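Histidine kinase (Synechocystis sp., PDB 5DFY) probably acts as a light-responsive sensor histidine kinase of a two-component system, seen here only as its phycocyanobilin-binding GAF domain of cyanobacteriochrome type. Local coordinates at residues A[53-58]-A[190-195]; A[67-72]-A[169-174]; A[125-130]-A[149-154]. All blocks are in the same frame, centred on the assembly; numbering follows the deposited sequence.

Interaction 1: A[53-58]-A[190-195]; sequences NIFRAT and NQLGVA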
loop_
_atom_site.group_PDB
_atom_site.type_symbol
_atom_site.label_atom_id
_atom_site.label_comp_id
_atom_site.label_asym_id
_atom_site.label_seq_id
_atom_site.Cartn_x
_atom_site.Cartn_y
_atom_site.Cartn_z
ATOM N N ASN A 53 -4.345 -16.944 -8.410
ATOM C CA ASN A 53 -5.728 -16.952 -7.969
ATOM C C ASN A 53 -6.262 -15.533 -7.800
ATOM O O ASN A 53 -7.404 -15.266 -8.129
ATOM C CB ASN A 53 -5.906 -17.708 -6.652
ATOM C CG ASN A 53 -5.967 -19.213 -6.839
ATOM O OD1 ASN A 53 -6.068 -19.718 -7.961
ATOM N ND2 ASN A 53 -5.926 -19.941 -5.726
ATOM N N ILE A 54 -5.443 -14.634 -7.262
ATOM C CA ILE A 54 -5.858 -13.247 -7.099
ATOM C C ILE A 54 -6.088 -12.607 -8.474
ATOM O O ILE A 54 -7.087 -11.918 -8.683
ATOM C CB ILE A 54 -4.808 -12.445 -6.305
ATOM C CG1 ILE A 54 -4.821 -12.910 -4.846
ATOM C CG2 ILE A 54 -5.080 -10.947 -6.390
ATOM C CD1 ILE A 54 -3.597 -12.453 -4.057
ATOM N N PHE A 55 -5.166 -12.835 -9.397
ATOM C CA PHE A 55 -5.274 -12.272 -10.734
ATOM C C PHE A 55 -6.479 -12.831 -11.467
ATOM O O PHE A 55 -7.184 -12.109 -12.172
ATOM C CB PHE A 55 -4.008 -12.542 -11.553
ATOM C CG PHE A 55 -2.767 -11.965 -10.956
ATOM C CD1 PHE A 55 -2.768 -10.688 -10.418
ATOM C CD2 PHE A 55 -1.598 -12.692 -10.923
ATOM C CE1 PHE A 55 -1.617 -10.149 -9.859
ATOM C CE2 PHE A 55 -0.457 -12.165 -10.350
ATOM C CZ PHE A 55 -0.477 -10.891 -9.810
ATOM N N ARG A 56 -6.695 -14.149 -11.308
ATOM C CA ARG A 56 -7.882 -14.733 -11.942
ATOM C C ARG A 56 -9.153 -14.106 -11.396
ATOM O O ARG A 56 -10.039 -13.680 -12.152
ATOM C CB ARG A 56 -7.892 -16.253 -11.730
ATOM C CG ARG A 56 -9.051 -16.970 -12.415
ATOM C CD ARG A 56 -8.971 -18.469 -12.144
ATOM N NE ARG A 56 -9.156 -18.770 -10.724
ATOM C CZ ARG A 56 -8.176 -19.120 -9.887
ATOM N NH1 ARG A 56 -6.916 -19.213 -10.316
ATOM N NH2 ARG A 56 -8.458 -19.371 -8.610
ATOM N N ALA A 57 -9.262 -14.013 -10.096
ATOM C CA ALA A 57 -10.475 -13.495 -9.498
ATOM C C ALA A 57 -10.724 -12.071 -9.967
ATOM O O ALA A 57 -11.831 -11.726 -10.357
ATOM C CB ALA A 57 -10.401 -13.548 -7.968
ATOM N N THR A 58 -9.689 -11.244 -9.930
ATOM C CA THR A 58 -9.855 -9.849 -10.297
ATOM C C THR A 58 -10.219 -9.716 -11.764
ATOM O O THR A 58 -11.125 -8.967 -12.113
ATOM C CB THR A 58 -8.571 -9.024 -10.023
ATOM O OG1 THR A 58 -8.331 -8.979 -8.613
ATOM C CG2 THR A 58 -8.718 -7.603 -10.555
ATOM N N ASN A 190 -6.901 -0.654 -7.357
ATOM C CA ASN A 190 -6.387 -0.351 -6.015
ATOM C C ASN A 190 -6.474 -1.588 -5.115
ATOM O O ASN A 190 -5.540 -1.922 -4.396
ATOM C CB ASN A 190 -7.168 0.773 -5.345
ATOM C CG ASN A 190 -6.868 2.154 -5.912
ATOM O OD1 ASN A 190 -5.864 2.380 -6.588
ATOM N ND2 ASN A 190 -7.757 3.097 -5.616
ATOM N N GLN A 191 -7.603 -2.276 -5.175
ATOM C CA GLN A 191 -7.835 -3.457 -4.343
ATOM C C GLN A 191 -6.912 -4.597 -4.743
ATOM O O GLN A 191 -6.391 -5.324 -3.902
ATOM C CB GLN A 191 -9.290 -3.918 -4.445
ATOM C CG GLN A 191 -9.575 -5.205 -3.659
ATOM C CD GLN A 191 -9.203 -5.077 -2.184
ATOM O OE1 GLN A 191 -8.267 -5.734 -1.678
ATOM N NE2 GLN A 191 -9.923 -4.209 -1.493
ATOM N N LEU A 192 -6.691 -4.751 -6.043
ATOM C CA LEU A 192 -5.757 -5.756 -6.540
ATOM C C LEU A 192 -4.356 -5.502 -5.985
ATOM O O LEU A 192 -3.661 -6.420 -5.549
ATOM C CB LEU A 192 -5.719 -5.765 -8.067
ATOM C CG LEU A 192 -4.613 -6.606 -8.697
ATOM C CD1 LEU A 192 -4.757 -8.086 -8.331
ATOM C CD2 LEU A 192 -4.675 -6.413 -10.211
ATOM N N GLY A 193 -3.927 -4.240 -6.024
ATOM C CA GLY A 193 -2.599 -3.890 -5.571
ATOM C C GLY A 193 -2.406 -4.186 -4.092
ATOM O O GLY A 193 -1.345 -4.664 -3.669
ATOM N N VAL A 194 -3.429 -3.886 -3.293
ATOM C CA VAL A 194 -3.393 -4.213 -1.869
ATOM C C VAL A 194 -3.343 -5.727 -1.664
ATOM O O VAL A 194 -2.603 -6.203 -0.820
ATOM C CB VAL A 194 -4.615 -3.614 -1.132
ATOM C CG1 VAL A 194 -4.829 -4.278 0.219
ATOM C CG2 VAL A 194 -4.447 -2.140 -0.971
ATOM N N ALA A 195 -4.110 -6.495 -2.441
ATOM C CA ALA A 195 -4.067 -7.954 -2.321
ATOM C C ALA A 195 -2.688 -8.490 -2.653
ATOM O O ALA A 195 -2.197 -9.400 -1.997
ATOM C CB ALA A 195 -5.112 -8.597 -3.224
#
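Leu192 CD1 packs against Ile54, Phe55 and Thr58, in an antiparallel packing of helix 50-66 and helix 179-203 of the GAF domain. The axes of the two segments run 168° apart and come within 10.6 Å of each other, and no hydrogen bond passes between the two segments. Leu192 has CG anti to its backbone N (chi1 170°), which sends the branch toward the neighbouring helix. There CD1 meets Ile54 CG2 at 3.5 Å, tighter than usual for two carbons. Thr58 OG1 lies 3.7 Å from the same Leu192 CD1. The Phe55 side chain meets Leu192 at about a right angle, its CD1 3.9 Å from Leu192 CD1. Farther along, Ile54 CG2 also reaches Ala195 CB at 3.9 Å. One methyl of Ile54 is thus shared by a leucine and an alanine one helical turn apart, while the CD1 end of Ile54 lies near Ala195 O. The inner side is closed by Ile85 and His86 of strand 82-89 and by Val196, all packed on Phe55, with Ile188 against Thr58. Asn190 and Val194 instead pack on Leu201 and Gln198 of the second subunit, and Gln191 NE2 hydrogen-bonds Gln198 OE1 of that subunit, placing helix 179-203 at a subunit interface. The solvent side of 53-58 contrasts sharply: Asn53, Arg56 and Ala57 are exposed and add nothing to the helix contact. Arg56 folds back along its own helix, so that NH1 donates to Asn53 OD1 at 2.6 Å and NH2 adds a weak bond to the same oxygen, which lies in the guanidinium plane, while Asn53 O sits above the centre of the group.

Interaction 2: A[67-72]-A[169-174]; sequences SCDRVL and YQNGAP. With CYC (phycocyanobilin), chain B.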
loop_
_atom_site.group_PDB
_atom_site.type_symbol
_atom_site.label_atom_id
_atom_site.label_comp_id
_atom_site.label_asym_id
_atom_site.label_seq_id
_atom_site.Cartn_x
_atom_site.Cartn_y
_atom_site.Cartn_z
ATOM N N SER A 67 -18.746 -6.212 -18.578
ATOM C CA SER A 67 -19.195 -6.844 -19.813
ATOM C C SER A 67 -18.290 -6.463 -20.980
ATOM O O SER A 67 -18.765 -6.154 -22.070
ATOM C CB SER A 67 -20.638 -6.448 -20.127
ATOM O OG SER A 67 -21.514 -6.950 -19.144
ATOM N N CYS A 68 -16.990 -6.463 -20.748
ATOM C CA CYS A 68 -16.022 -6.228 -21.807
ATOM C C CYS A 68 -15.591 -7.593 -22.361
ATOM O O CYS A 68 -16.035 -8.633 -21.882
ATOM C CB CYS A 68 -14.829 -5.414 -21.308
ATOM S SG CYS A 68 -13.911 -6.135 -19.935
ATOM N N ASP A 69 -14.751 -7.574 -23.384
ATOM C CA ASP A 69 -14.383 -8.797 -24.095
ATOM C C ASP A 69 -13.117 -9.460 -23.567
ATOM O O ASP A 69 -12.994 -10.687 -23.580
ATOM C CB ASP A 69 -14.223 -8.486 -25.573
ATOM C CG ASP A 69 -15.525 -8.057 -26.205
ATOM O OD1 ASP A 69 -16.553 -8.721 -25.933
ATOM O OD2 ASP A 69 -15.520 -7.064 -26.944
ATOM N N ARG A 70 -12.176 -8.644 -23.082
ATOM C CA ARG A 70 -10.895 -9.151 -22.578
ATOM C C ARG A 70 -10.458 -8.292 -21.407
ATOM O O ARG A 70 -10.739 -7.112 -21.400
ATOM C CB ARG A 70 -9.810 -9.129 -23.643
ATOM C CG ARG A 70 -8.643 -10.054 -23.343
ATOM C CD ARG A 70 -7.395 -9.798 -24.177
ATOM N NE ARG A 70 -7.601 -9.607 -25.621
ATOM C CZ ARG A 70 -7.694 -10.577 -26.527
ATOM N NH1 ARG A 70 -7.871 -10.233 -27.787
ATOM N NH2 ARG A 70 -7.622 -11.858 -26.200
ATOM N N VAL A 71 -9.789 -8.905 -20.433
ATOM C CA VAL A 71 -9.132 -8.183 -19.337
ATOM C C VAL A 71 -7.709 -8.700 -19.245
ATOM O O VAL A 71 -7.475 -9.911 -19.338
ATOM C CB VAL A 71 -9.857 -8.375 -18.018
ATOM C CG1 VAL A 71 -9.098 -7.708 -16.869
ATOM C CG2 VAL A 71 -11.278 -7.867 -18.107
ATOM N N LEU A 72 -6.752 -7.788 -19.060
ATOM C CA LEU A 72 -5.349 -8.159 -18.957
ATOM C C LEU A 72 -4.711 -7.535 -17.724
ATOM O O LEU A 72 -5.005 -6.380 -17.354
ATOM C CB LEU A 72 -4.546 -7.741 -20.177
ATOM C CG LEU A 72 -4.956 -8.360 -21.523
ATOM C CD1 LEU A 72 -4.310 -7.629 -22.686
ATOM C CD2 LEU A 72 -4.594 -9.836 -21.517
ATOM N N TYR A 169 -10.923 -4.334 -22.227
ATOM C CA TYR A 169 -10.893 -4.178 -23.685
ATOM C C TYR A 169 -12.189 -4.603 -24.321
ATOM O O TYR A 169 -12.786 -5.598 -23.922
ATOM C CB TYR A 169 -9.750 -4.998 -24.286
ATOM C CG TYR A 169 -8.434 -4.695 -23.615
ATOM C CD1 TYR A 169 -7.681 -3.602 -24.001
ATOM C CD2 TYR A 169 -7.983 -5.463 -22.558
ATOM C CE1 TYR A 169 -6.480 -3.297 -23.363
ATOM C CE2 TYR A 169 -6.793 -5.177 -21.925
ATOM C CZ TYR A 169 -6.047 -4.094 -22.336
ATOM O OH TYR A 169 -4.871 -3.817 -21.674
ATOM N N GLN A 170 -12.619 -3.819 -25.307
ATOM C CA GLN A 170 -13.706 -4.206 -26.197
ATOM C C GLN A 170 -13.073 -4.544 -27.524
ATOM O O GLN A 170 -12.265 -3.784 -28.033
ATOM C CB GLN A 170 -14.744 -3.084 -26.342
ATOM C CG GLN A 170 -16.175 -3.574 -26.478
ATOM C CD GLN A 170 -16.742 -4.113 -25.174
ATOM O OE1 GLN A 170 -16.161 -3.924 -24.110
ATOM N NE2 GLN A 170 -17.878 -4.777 -25.250
ATOM N N ASN A 171 -13.469 -5.680 -28.089
ATOM C CA ASN A 171 -12.784 -6.251 -29.245
ATOM C C ASN A 171 -13.457 -6.037 -30.586
ATOM O O ASN A 171 -12.774 -5.997 -31.607
ATOM C CB ASN A 171 -12.627 -7.747 -29.064
ATOM C CG ASN A 171 -11.549 -8.112 -28.089
ATOM O OD1 ASN A 171 -11.263 -7.365 -27.150
ATOM N ND2 ASN A 171 -10.925 -9.252 -28.311
ATOM N N GLY A 172 -14.776 -5.916 -30.576
ATOM C CA GLY A 172 -15.548 -5.945 -31.811
ATOM C C GLY A 172 -16.375 -4.732 -32.151
ATOM O O GLY A 172 -17.104 -4.746 -33.151
ATOM N N ALA A 173 -16.285 -3.688 -31.338
ATOM C CA ALA A 173 -17.032 -2.456 -31.552
ATOM C C ALA A 173 -16.431 -1.375 -30.672
ATOM O O ALA A 173 -15.800 -1.675 -29.653
ATOM C CB ALA A 173 -18.486 -2.636 -31.213
ATOM N N PRO A 174 -16.637 -0.112 -31.042
ATOM C CA PRO A 174 -16.223 0.955 -30.135
ATOM C C PRO A 174 -17.098 0.956 -28.899
ATOM O O PRO A 174 -18.168 0.338 -28.864
ATOM C CB PRO A 174 -16.381 2.224 -30.972
ATOM C CG PRO A 174 -17.281 1.866 -32.086
ATOM C CD PRO A 174 -17.181 0.398 -32.315
HETATM C CHA CYC B . 1.078 5.132 -25.365
HETATM N NA CYC B . 0.967 2.653 -24.826
HETATM C C1A CYC B . 0.648 4.077 -24.656
HETATM C C2A CYC B . -0.311 4.162 -23.503
HETATM C C3A CYC B . -0.561 2.832 -22.999
HETATM C C4A CYC B . 0.221 1.900 -23.827
HETATM C CMA CYC B . -1.458 2.511 -21.832
HETATM C CAA CYC B . -0.840 5.469 -22.940
HETATM C CBA CYC B . 0.325 5.921 -22.032
HETATM C CGA CYC B . 0.176 7.283 -21.355
HETATM O O1A CYC B . -0.704 8.074 -21.763
HETATM O O2A CYC B . 0.949 7.643 -20.401
HETATM C CHB CYC B . 0.395 0.425 -23.721
HETATM N NB CYC B . -1.977 -0.185 -23.174
HETATM C C1B CYC B . -0.504 -0.404 -23.217
HETATM C C2B CYC B . -0.215 -1.719 -22.634
HETATM C C3B CYC B . -1.423 -2.314 -22.246
HETATM C C4B CYC B . -2.550 -1.416 -22.582
HETATM C CMB CYC B . 1.183 -2.283 -22.503
HETATM C CAB CYC B . -1.594 -3.680 -21.592
HETATM C CBB CYC B . -2.084 -3.516 -20.161
HETATM O OB CYC B . -3.736 -1.572 -22.412
HETATM N NC CYC B . 3.572 1.335 -28.450
HETATM C C1C CYC B . 3.753 0.266 -29.047
HETATM C C2C CYC B . 4.931 0.497 -30.278
HETATM C C3C CYC B . 5.596 1.558 -29.909
HETATM C C4C CYC B . 4.504 2.408 -29.071
HETATM C CMC CYC B . 5.760 -0.820 -30.498
HETATM C CAC CYC B . 6.261 2.484 -31.072
HETATM C CBC CYC B . 7.468 1.764 -31.628
HETATM O OC CYC B . 3.206 -0.797 -28.828
HETATM C CHD CYC B . 4.522 3.735 -28.879
HETATM N ND CYC B . 2.782 3.958 -26.990
HETATM C C1D CYC B . 3.550 4.461 -28.005
HETATM C C2D CYC B . 3.307 5.797 -28.140
HETATM C C3D CYC B . 2.393 6.143 -27.200
HETATM C C4D CYC B . 2.070 4.995 -26.483
HETATM C CMD CYC B . 3.997 6.681 -29.169
HETATM C CAD CYC B . 1.827 7.522 -26.968
HETATM C CBD CYC B . 0.465 7.659 -27.616
HETATM C CGD CYC B . 0.604 7.582 -29.127
HETATM O O1D CYC B . 0.186 6.581 -29.768
HETATM O O2D CYC B . 1.150 8.522 -29.769
HETATM O O HOH W 1 -20.599 -4.432 -23.273
HETATM O O HOH W 2 -17.159 -6.224 -28.827
HETATM O O HOH W 3 -8.557 -7.250 -26.738
#
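Leu72 CD1 meets Tyr169 CE2 at 3.6 Å, the two side chains crossing at about a right angle. Beyond this contact Tyr169 OH donates a 2.6 Å hydrogen bond to CYC OB, the phycocyanobilin oxygen lying near the ring plane at the tyrosine's edge. A phenylalanine in place of Tyr169 would probably keep the Leu72 packing but leave CYC OB without this donor, with Thr153 OG1 still bonded to it. Behind the ring, strands 70-76 and 161-170 of the GAF sheet pair antiparallel through a classic beta bulge: Asp69 N, at 2.8 Å, and Arg70 N both donate to Tyr169 O, and Tyr169 N returns a bond to Arg70 O. Past the bulge Asn171 N donates to Asp69 OD2 at 2.7 Å, nearly straight (174°) and on the anti lone pair; the carboxylate and the Asn171 amide are turned 73° apart. Water 2 links the same Asp69 OD2 to Gly172 N. A bend at chi3 (-46°) turns the Arg70 head, whose NE donates to water 3; that water probably passes the link on to Asn171 OD1. Its outer end is held by a salt bridge to Glu87 and by the carbonyls of Phe146 and Glu94, while Gln170 OE1 accepts from Arg175 NH1.

Interaction 3: A[125-130]-A[149-154]; sequences LAVGDV and RAFLTV. With CYC (phycocyanobilin), chain B.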
loop_
_atom_site.group_PDB
_atom_site.type_symbol
_atom_site.label_atom_id
_atom_site.label_comp_id
_atom_site.label_asym_id
_atom_site.label_seq_id
_atom_site.Cartn_x
_atom_site.Cartn_y
_atom_site.Cartn_z
ATOM N N LEU A 125 -6.360 5.891 -18.646
ATOM C CA LEU A 125 -6.640 6.269 -20.022
ATOM C C LEU A 125 -7.797 5.411 -20.523
ATOM O O LEU A 125 -7.740 4.169 -20.480
ATOM C CB LEU A 125 -5.419 6.112 -20.911
ATOM C CG LEU A 125 -5.634 6.409 -22.403
ATOM C CD1 LEU A 125 -6.150 7.822 -22.613
ATOM C CD2 LEU A 125 -4.352 6.186 -23.184
ATOM N N ALA A 126 -8.836 6.090 -20.982
ATOM C CA ALA A 126 -10.016 5.469 -21.561
ATOM C C ALA A 126 -10.141 5.935 -22.999
ATOM O O ALA A 126 -10.200 7.133 -23.274
ATOM C CB ALA A 126 -11.271 5.829 -20.780
ATOM N N VAL A 127 -10.192 4.978 -23.911
ATOM C CA VAL A 127 -10.251 5.260 -25.347
ATOM C C VAL A 127 -11.406 4.464 -25.932
ATOM O O VAL A 127 -11.435 3.230 -25.856
ATOM C CB VAL A 127 -8.929 4.907 -26.036
ATOM C CG1 VAL A 127 -9.069 4.935 -27.563
ATOM C CG2 VAL A 127 -7.838 5.863 -25.583
ATOM N N GLY A 128 -12.366 5.177 -26.500
ATOM C CA GLY A 128 -13.570 4.556 -27.012
ATOM C C GLY A 128 -13.448 3.934 -28.393
ATOM O O GLY A 128 -14.208 3.034 -28.727
ATOM N N ASP A 129 -12.509 4.411 -29.195
ATOM C CA ASP A 129 -12.271 3.855 -30.526
ATOM C C ASP A 129 -10.832 4.106 -30.897
ATOM O O ASP A 129 -10.443 5.249 -31.152
ATOM C CB ASP A 129 -13.213 4.478 -31.559
ATOM C CG ASP A 129 -13.171 3.771 -32.884
ATOM O OD1 ASP A 129 -12.194 3.056 -33.162
ATOM O OD2 ASP A 129 -14.145 3.928 -33.656
ATOM N N VAL A 130 -10.012 3.060 -30.908
ATOM C CA VAL A 130 -8.604 3.242 -31.174
ATOM C C VAL A 130 -8.383 3.828 -32.570
ATOM O O VAL A 130 -7.352 4.429 -32.821
ATOM C CB VAL A 130 -7.801 1.934 -31.054
ATOM C CG1 VAL A 130 -7.895 1.369 -29.620
ATOM C CG2 VAL A 130 -8.247 0.906 -32.092
ATOM N N ARG A 149 -10.349 -2.732 -29.867
ATOM C CA ARG A 149 -11.048 -1.637 -30.523
ATOM C C ARG A 149 -11.274 -0.463 -29.579
ATOM O O ARG A 149 -11.369 0.677 -30.013
ATOM C CB ARG A 149 -12.386 -2.110 -31.067
ATOM C CG ARG A 149 -13.176 -1.038 -31.820
ATOM C CD ARG A 149 -12.459 -0.590 -33.103
ATOM N NE ARG A 149 -13.224 0.469 -33.738
ATOM C CZ ARG A 149 -14.298 0.259 -34.495
ATOM N NH1 ARG A 149 -14.722 -0.977 -34.753
ATOM N NH2 ARG A 149 -14.952 1.291 -35.000
ATOM N N ALA A 150 -11.406 -0.764 -28.287
ATOM C CA ALA A 150 -11.653 0.252 -27.247
ATOM C C ALA A 150 -10.974 -0.255 -25.992
ATOM O O ALA A 150 -10.953 -1.456 -25.777
ATOM C CB ALA A 150 -13.130 0.458 -26.985
ATOM N N PHE A 151 -10.402 0.624 -25.167
ATOM C CA PHE A 151 -9.757 0.140 -23.943
ATOM C C PHE A 151 -9.887 1.110 -22.800
ATOM O O PHE A 151 -10.023 2.309 -22.989
ATOM C CB PHE A 151 -8.275 -0.192 -24.180
ATOM C CG PHE A 151 -7.383 0.982 -24.469
ATOM C CD1 PHE A 151 -6.826 1.724 -23.430
ATOM C CD2 PHE A 151 -7.043 1.307 -25.773
ATOM C CE1 PHE A 151 -5.981 2.798 -23.686
ATOM C CE2 PHE A 151 -6.189 2.378 -26.040
ATOM C CZ PHE A 151 -5.658 3.128 -24.997
ATOM N N LEU A 152 -9.800 0.558 -21.605
ATOM C CA LEU A 152 -9.773 1.336 -20.385
ATOM C C LEU A 152 -8.642 0.733 -19.541
ATOM O O LEU A 152 -8.747 -0.421 -19.110
ATOM C CB LEU A 152 -11.117 1.260 -19.682
ATOM C CG LEU A 152 -11.238 1.805 -18.259
ATOM C CD1 LEU A 152 -10.635 3.151 -18.092
ATOM C CD2 LEU A 152 -12.692 1.791 -17.855
ATOM N N THR A 153 -7.553 1.480 -19.338
ATOM C CA THR A 153 -6.381 0.922 -18.695
ATOM C C THR A 153 -6.022 1.812 -17.511
ATOM O O THR A 153 -5.900 3.023 -17.649
ATOM C CB THR A 153 -5.225 0.760 -19.721
ATOM O OG1 THR A 153 -5.660 -0.167 -20.730
ATOM C CG2 THR A 153 -3.957 0.224 -19.086
ATOM N N VAL A 154 -5.912 1.185 -16.340
ATOM C CA VAL A 154 -5.707 1.888 -15.064
ATOM C C VAL A 154 -4.465 1.356 -14.363
ATOM O O VAL A 154 -3.998 0.258 -14.646
ATOM C CB VAL A 154 -6.921 1.755 -14.141
ATOM C CG1 VAL A 154 -8.163 2.246 -14.815
ATOM C CG2 VAL A 154 -7.123 0.321 -13.693
HETATM C CHA CYC B . 1.078 5.132 -25.365
HETATM N NA CYC B . 0.967 2.653 -24.826
HETATM C C1A CYC B . 0.648 4.077 -24.656
HETATM C C2A CYC B . -0.311 4.162 -23.503
HETATM C C3A CYC B . -0.561 2.832 -22.999
HETATM C C4A CYC B . 0.221 1.900 -23.827
HETATM C CMA CYC B . -1.458 2.511 -21.832
HETATM C CAA CYC B . -0.840 5.469 -22.940
HETATM C CBA CYC B . 0.325 5.921 -22.032
HETATM C CGA CYC B . 0.176 7.283 -21.355
HETATM O O1A CYC B . -0.704 8.074 -21.763
HETATM O O2A CYC B . 0.949 7.643 -20.401
HETATM C CHB CYC B . 0.395 0.425 -23.721
HETATM N NB CYC B . -1.977 -0.185 -23.174
HETATM C C1B CYC B . -0.504 -0.404 -23.217
HETATM C C2B CYC B . -0.215 -1.719 -22.634
HETATM C C3B CYC B . -1.423 -2.314 -22.246
HETATM C C4B CYC B . -2.550 -1.416 -22.582
HETATM C CMB CYC B . 1.183 -2.283 -22.503
HETATM C CAB CYC B . -1.594 -3.680 -21.592
HETATM C CBB CYC B . -2.084 -3.516 -20.161
HETATM O OB CYC B . -3.736 -1.572 -22.412
HETATM N NC CYC B . 3.572 1.335 -28.450
HETATM C C1C CYC B . 3.753 0.266 -29.047
HETATM C C2C CYC B . 4.931 0.497 -30.278
HETATM C C3C CYC B . 5.596 1.558 -29.909
HETATM C C4C CYC B . 4.504 2.408 -29.071
HETATM C CMC CYC B . 5.760 -0.820 -30.498
HETATM C CAC CYC B . 6.261 2.484 -31.072
HETATM C CBC CYC B . 7.468 1.764 -31.628
HETATM O OC CYC B . 3.206 -0.797 -28.828
HETATM C CHD CYC B . 4.522 3.735 -28.879
HETATM N ND CYC B . 2.782 3.958 -26.990
HETATM C C1D CYC B . 3.550 4.461 -28.005
HETATM C C2D CYC B . 3.307 5.797 -28.140
HETATM C C3D CYC B . 2.393 6.143 -27.200
HETATM C C4D CYC B . 2.070 4.995 -26.483
HETATM C CMD CYC B . 3.997 6.681 -29.169
HETATM C CAD CYC B . 1.827 7.522 -26.968
HETATM C CBD CYC B . 0.465 7.659 -27.616
HETATM C CGD CYC B . 0.604 7.582 -29.127
HETATM O O1D CYC B . 0.186 6.581 -29.768
HETATM O O2D CYC B . 1.150 8.522 -29.769
#
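Val127 CB lies over one face of the Phe151 ring, 4.0 Å from its centroid and offset toward the rim, a CH-pi contact. Leu125 CD2 and Val130 CG1 come to the ring's edge, the former 3.8 Å from Phe151 CZ. The Phe151 torsion (chi1 68°) tucks CG between the backbone N and the carbonyl carbon, setting the ring with one face to Val127 and its rim to Leu125 and Val130. Beyond the strand ends, Arg149 forms a salt bridge with Asp129, gripping it side-on: NE reaches OD1 at 2.8 Å and NH2 reaches OD2 at 3.1 Å. The two planes are 55° apart, and both carboxylate oxygens are met from above their plane. Strand 125-127, outermost in the five-stranded antiparallel GAF sheet, pairs here with strand 150-158; Leu125-Thr153 and Val127-Phe151 are hydrogen-bonded pairs, Ala126-Leu152 a non-hydrogen-bonded one. Ala126 and Leu152 turn to Ile182 and Leu185 of helix 179-203, whereas Leu125 and Thr153 face the chromophore. Thr153 OG1 donates to CYC OB at 2.9 Å, and Leu125 CD2 touches CYC CAA at 3.6 Å. Past the last bridge, Val130 N donates a separate hydrogen bond to Arg149 O, and Asp129 OD1 also accepts from Glu131 N.

All three contacts belong to one GAF domain. Along the chain they are nested: interaction 3 lies inside the loop closed by interaction 2, and interaction 2 inside that closed by interaction 1. Interactions 2 and 3, centres about 9 Å apart, share the central sheet, in which strands 161-170 and 150-158 are neighbours; Gln170 bonds through its backbone to Arg149 and Ala150 at a classic beta bulge. Both also touch phycocyanobilin, so adjoining strands supply part of the pocket wall. Interaction 1, about 20 and 21 Å from them between centres, joins helices 50-66 and 179-203 beside the subunit interface without touching the chromophore, which is about 11 Å from the Leu192 side chain. Helix 50-66 leads into strand 70-76, and strand 161-170 into helix 179-203.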